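PDB 6FOP: glycoside hydrolase family 81 from Clostridium thermocellum, which probably hydrolyses beta-1,3-glucans such as laminarin as a cellulosomal endo-acting glucanase. Local coordinates for residues Y97-A102 / A114-G119; G121-T126 / F136-G141. All coordinates share one frame; numbering follows the deposited sequence.

How the interactions relate
Interactions 1 and 2, their centres about 9 Å apart, are adjacent contacts that share one antiparallel sheet, in which strands 111-118 and 121-128 are neighbours. In interaction 1 the loop 97-102 lies along strand 111-118 and meets it through side chains and water; in interaction 2 strands 121-128 and 133-139 pair directly as a hairpin. Probable hydrogen bonds from A125 N to A114 O (2.8 Å) and from M116 N to I123 O (2.9 Å) join the two. The F99 ring spans the seam, its CE1 3.7 Å from G121 O. Interaction 1 also reaches a magnesium ion through A102, whereas the A125 side chain of interaction 2 stays about 12 Å from the same ion.

Interaction 1: Y97-A102 / A114-G119; sequences YTFPDA and AVMASG. With MG (magnesium ion), chain Y.
F99 lays one face of its ring over the side chain of M116, whose CB stands 4.1 Å from the ring centroid in a CH-pi contact, displaced toward the rim. The two side chains cross at about a right angle. M116 bends at its last torsion (chi3 78°), which turns CE back to 3.9 Å from F99 CB; SD lies obliquely to the ring, a Met-aromatic contact at 5.0 Å from the centroid. The ring also borders the strand's backbone, with S118 N near its plane at the edge. Beside it, P100 CD rests 3.2 Å from A117 O, and A102 CB packs on M116 CG.

Water bridges supply the polar link that direct pairing would give between two strands. One water lies within hydrogen-bonding distance of D101 OD1 and of V115 O (2.8 Å from the latter) and can donate to each, though other acceptors compete for its protons. The second accepts from A117 N at 2.7 Å and can donate to D101 O, under similar competition, so a strand-edge N-H is satisfied through solvent. The other carboxylate oxygen of D101 forms a salt bridge with R103. A102 O binds magnesium at 2.2 Å, together with the carbonyl oxygens of I44, N47 and Y49.

The loop runs on into strand 103-107, one of the two outermost strands of the sheet and the partner of strand 111-118, while F62 of strand 59-63 packs against A102 and M116.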
loop_
_atom_site.group_PDB
_atom_site.type_symbol
_atom_site.label_atom_id
_atom_site.label_comp_id
_atom_site.label_asym_id
_atom_site.label_seq_id
_atom_site.Cartn_x
_atom_site.Cartn_y
_atom_site.Cartn_z
ATOM N N TYR A 97 29.109 -24.257 -3.745
ATOM C CA TYR A 97 28.908 -23.923 -2.329
ATOM C C TYR A 97 28.840 -22.408 -2.083
ATOM O O TYR A 97 28.329 -21.979 -1.038
ATOM C CB TYR A 97 29.996 -24.583 -1.468
ATOM C CG TYR A 97 29.731 -26.047 -1.124
ATOM C CD1 TYR A 97 29.273 -26.951 -2.087
ATOM C CD2 TYR A 97 29.965 -26.537 0.174
ATOM C CE1 TYR A 97 29.032 -28.293 -1.785
ATOM C CE2 TYR A 97 29.729 -27.871 0.494
ATOM C CZ TYR A 97 29.267 -28.743 -0.487
ATOM O OH TYR A 97 29.028 -30.075 -0.192
ATOM N N THR A 98 29.357 -21.606 -3.021
ATOM C CA THR A 98 29.330 -20.136 -2.938
ATOM C C THR A 98 28.843 -19.537 -4.259
ATOM O O THR A 98 29.519 -19.674 -5.278
ATOM C CB THR A 98 30.750 -19.569 -2.648
ATOM O OG1 THR A 98 31.283 -20.175 -1.463
ATOM C CG2 THR A 98 30.718 -18.063 -2.457
ATOM N N PHE A 99 27.693 -18.866 -4.239
ATOM C CA PHE A 99 27.198 -18.135 -5.388
ATOM C C PHE A 99 27.605 -16.680 -5.210
ATOM O O PHE A 99 27.637 -16.209 -4.081
ATOM C CB PHE A 99 25.684 -18.231 -5.448
ATOM C CG PHE A 99 25.178 -19.594 -5.823
ATOM C CD1 PHE A 99 25.148 -19.989 -7.146
ATOM C CD2 PHE A 99 24.753 -20.480 -4.844
ATOM C CE1 PHE A 99 24.695 -21.252 -7.492
ATOM C CE2 PHE A 99 24.298 -21.747 -5.181
ATOM C CZ PHE A 99 24.272 -22.130 -6.513
ATOM N N PRO A 100 27.876 -15.964 -6.305
ATOM C CA PRO A 100 28.408 -14.607 -6.183
ATOM C C PRO A 100 27.362 -13.552 -5.822
ATOM O O PRO A 100 27.721 -12.516 -5.277
ATOM C CB PRO A 100 28.957 -14.319 -7.582
ATOM C CG PRO A 100 28.170 -15.168 -8.481
ATOM C CD PRO A 100 27.880 -16.428 -7.706
ATOM N N ASP A 101 26.089 -13.828 -6.094
ATOM C CA ASP A 101 24.998 -12.864 -5.838
ATOM C C ASP A 101 23.659 -13.548 -6.060
ATOM O O ASP A 101 23.629 -14.715 -6.464
ATOM C CB ASP A 101 25.135 -11.607 -6.710
ATOM C CG ASP A 101 25.141 -11.883 -8.216
ATOM O OD1 ASP A 101 24.371 -12.720 -8.706
ATOM O OD2 ASP A 101 25.891 -11.189 -8.932
ATOM N N ALA A 102 22.570 -12.818 -5.800
ATOM C CA ALA A 102 21.230 -13.224 -6.192
ATOM C C ALA A 102 20.652 -12.057 -6.961
ATOM O O ALA A 102 20.680 -10.906 -6.473
ATOM C CB ALA A 102 20.387 -13.551 -4.992
ATOM N N ALA A 114 14.134 -15.281 -8.908
ATOM C CA ALA A 114 15.520 -14.831 -8.710
ATOM C C ALA A 114 16.487 -15.943 -9.092
ATOM O O ALA A 114 16.176 -17.117 -8.915
ATOM C CB ALA A 114 15.746 -14.407 -7.266
ATOM N N VAL A 115 17.661 -15.545 -9.568
ATOM C CA VAL A 115 18.665 -16.495 -10.035
ATOM C C VAL A 115 19.958 -16.277 -9.263
ATOM O O VAL A 115 20.399 -15.143 -9.062
ATOM C CB VAL A 115 18.964 -16.280 -11.538
ATOM C CG1 VAL A 115 20.141 -17.154 -12.000
ATOM C CG2 VAL A 115 17.745 -16.587 -12.371
ATOM N N MET A 116 20.551 -17.391 -8.839
ATOM C CA MET A 116 21.906 -17.435 -8.306
ATOM C C MET A 116 22.699 -18.328 -9.262
ATOM O O MET A 116 22.287 -19.445 -9.517
ATOM C CB MET A 116 21.870 -18.056 -6.905
ATOM C CG MET A 116 20.809 -17.487 -6.010
ATOM S SD MET A 116 20.867 -18.257 -4.404
ATOM C CE MET A 116 22.287 -17.281 -3.897
ATOM N N ALA A 117 23.829 -17.854 -9.776
ATOM C CA ALA A 117 24.566 -18.625 -10.767
ATOM C C ALA A 117 26.058 -18.422 -10.662
ATOM O O ALA A 117 26.532 -17.300 -10.514
ATOM C CB ALA A 117 24.100 -18.237 -12.166
ATOM N N SER A 118 26.795 -19.519 -10.797
ATOM C CA SER A 118 28.232 -19.463 -11.036
ATOM C C SER A 118 28.447 -20.092 -12.418
ATOM O O SER A 118 27.502 -20.501 -13.091
ATOM C CB SER A 118 28.957 -20.291 -9.994
ATOM O OG SER A 118 28.806 -21.662 -10.334
ATOM N N GLY A 119 29.690 -20.186 -12.829
ATOM C CA GLY A 119 30.009 -20.851 -14.072
ATOM C C GLY A 119 29.706 -22.338 -14.068
ATOM O O GLY A 119 29.597 -22.929 -15.137
HETATM MG MG MG Y . 20.743 -9.429 -4.785
HETATM O O HOH W 1 22.597 -14.343 -10.551
HETATM O O HOH W 2 24.863 -15.522 -8.749
#

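Interaction 2: G121-T126 / F136-G141; sequences GSIKAT and FVFTGG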
loop_
_atom_site.group_PDB
_atom_site.type_symbol
_atom_site.label_atom_id
_atom_site.label_comp_id
_atom_site.label_asym_id
_atom_site.label_seq_id
_atom_site.Cartn_x
_atom_site.Cartn_y
_atom_site.Cartn_z
ATOM N N GLY A 121 27.055 -23.873 -12.122
ATOM C CA GLY A 121 25.710 -24.252 -11.684
ATOM C C GLY A 121 24.845 -23.073 -11.263
ATOM O O GLY A 121 25.339 -21.968 -11.058
ATOM N N SER A 122 23.561 -23.330 -11.091
ATOM C CA SER A 122 22.609 -22.255 -10.756
ATOM C C SER A 122 21.394 -22.789 -10.040
ATOM O O SER A 122 21.071 -23.956 -10.128
ATOM C CB SER A 122 22.176 -21.522 -12.031
ATOM O OG SER A 122 21.290 -22.307 -12.803
ATOM N N ILE A 123 20.736 -21.894 -9.299
ATOM C CA ILE A 123 19.419 -22.141 -8.760
ATOM C C ILE A 123 18.546 -20.941 -9.194
ATOM O O ILE A 123 18.933 -19.789 -8.982
ATOM C CB ILE A 123 19.407 -22.184 -7.217
ATOM C CG1 ILE A 123 20.443 -23.181 -6.697
ATOM C CG2 ILE A 123 18.006 -22.544 -6.705
ATOM C CD1 ILE A 123 20.639 -23.124 -5.207
ATOM N N LYS A 124 17.364 -21.234 -9.735
ATOM C CA LYS A 124 16.352 -20.216 -10.010
ATOM C C LYS A 124 15.210 -20.492 -9.073
ATOM O O LYS A 124 14.650 -21.580 -9.074
ATOM C CB LYS A 124 15.878 -20.266 -11.452
ATOM C CG LYS A 124 14.932 -19.098 -11.789
ATOM C CD LYS A 124 14.685 -19.067 -13.293
ATOM C CE LYS A 124 13.813 -17.921 -13.740
ATOM N NZ LYS A 124 13.792 -17.897 -15.236
ATOM N N ALA A 125 14.905 -19.509 -8.228
ATOM C CA ALA A 125 13.872 -19.636 -7.198
ATOM C C ALA A 125 12.683 -18.734 -7.504
ATOM O O ALA A 125 12.878 -17.555 -7.852
ATOM C CB ALA A 125 14.455 -19.273 -5.854
ATOM N N THR A 126 11.482 -19.293 -7.402
ATOM C CA THR A 126 10.249 -18.517 -7.466
ATOM C C THR A 126 9.667 -18.463 -6.051
ATOM O O THR A 126 9.334 -19.508 -5.463
ATOM C CB THR A 126 9.223 -19.150 -8.410
ATOM O OG1 THR A 126 9.787 -19.229 -9.717
ATOM C CG2 THR A 126 7.919 -18.359 -8.485
ATOM N N PHE A 136 11.702 -24.231 -7.544
ATOM C CA PHE A 136 13.104 -24.113 -7.894
ATOM C C PHE A 136 13.432 -24.887 -9.164
ATOM O O PHE A 136 12.864 -25.961 -9.406
ATOM C CB PHE A 136 13.991 -24.656 -6.757
ATOM C CG PHE A 136 13.734 -24.017 -5.401
ATOM C CD1 PHE A 136 12.776 -24.527 -4.550
ATOM C CD2 PHE A 136 14.447 -22.895 -5.014
ATOM C CE1 PHE A 136 12.514 -23.921 -3.323
ATOM C CE2 PHE A 136 14.190 -22.286 -3.793
ATOM C CZ PHE A 136 13.232 -22.814 -2.952
ATOM N N VAL A 137 14.383 -24.339 -9.929
ATOM C CA VAL A 137 14.971 -25.064 -11.061
ATOM C C VAL A 137 16.481 -24.991 -10.877
ATOM O O VAL A 137 17.039 -23.921 -10.627
ATOM C CB VAL A 137 14.543 -24.455 -12.408
ATOM C CG1 VAL A 137 15.351 -25.081 -13.560
ATOM C CG2 VAL A 137 13.063 -24.705 -12.625
ATOM N N PHE A 138 17.125 -26.155 -11.000
ATOM C CA PHE A 138 18.572 -26.312 -10.833
ATOM C C PHE A 138 19.275 -26.541 -12.174
ATOM O O PHE A 138 18.717 -27.164 -13.087
ATOM C CB PHE A 138 18.843 -27.510 -9.911
ATOM C CG PHE A 138 18.623 -27.201 -8.475
ATOM C CD1 PHE A 138 17.336 -27.032 -7.965
ATOM C CD2 PHE A 138 19.695 -27.047 -7.636
ATOM C CE1 PHE A 138 17.164 -26.672 -6.632
ATOM C CE2 PHE A 138 19.522 -26.709 -6.309
ATOM C CZ PHE A 138 18.262 -26.540 -5.809
ATOM N N THR A 139 20.505 -26.030 -12.286
ATOM C CA THR A 139 21.414 -26.491 -13.313
ATOM C C THR A 139 22.765 -26.837 -12.658
ATOM O O THR A 139 23.137 -26.303 -11.611
ATOM C CB THR A 139 21.676 -25.439 -14.401
ATOM O OG1 THR A 139 22.517 -24.388 -13.879
ATOM C CG2 THR A 139 20.388 -24.919 -14.987
ATOM N N GLY A 140 23.440 -27.818 -13.229
ATOM C CA GLY A 140 24.808 -28.121 -12.854
ATOM C C GLY A 140 24.976 -28.942 -11.611
ATOM O O GLY A 140 26.106 -29.161 -11.185
ATOM N N GLY A 141 23.870 -29.414 -11.034
ATOM C CA GLY A 141 23.921 -30.201 -9.829
ATOM C C GLY A 141 22.594 -30.351 -9.139
ATOM O O GLY A 141 21.549 -29.967 -9.660
HETATM O O HOH W 3 18.633 -22.736 -12.672
#
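S122 and T139 face each other across a hydrogen-bonded pair of the antiparallel hairpin, and their hydroxyls meet tip to tip, OG to OG1, at 2.6 Å. Both oxygens sit between the backbone N and carbonyl carbon of their own residue (chi1 73° in each), matching conformations that bring them together. A water 2.7 Å from S122 OG donates to V137 O, which also accepts a bond from K124 N at 2.8 Å; V137 N returns one to K124 O. S122 N bonds to T139 O, and T139 N to S122 O. On the same face as the two hydroxyls, K124 extends fully to a salt bridge with D105.

Apolar side chains occupy the other face. I123 lies alongside both phenylalanines: with CG1 beside the backbone N (chi1 -53°), that branch reaches F138 CE2 at 3.7 Å, while CG2 sits over one face of the F138 ring and 4.0 Å from F136 CD2. A125 CB meets the F136 ring obliquely, 3.7 Å from CE2.

Strand 121-128 is flanked by strand 111-118 and strand 133-139 by strand 200-206; the face bearing I123, F136 and F138 packs against I67 of strand 66-70 and V91 of strand 89-93, joining two sheets.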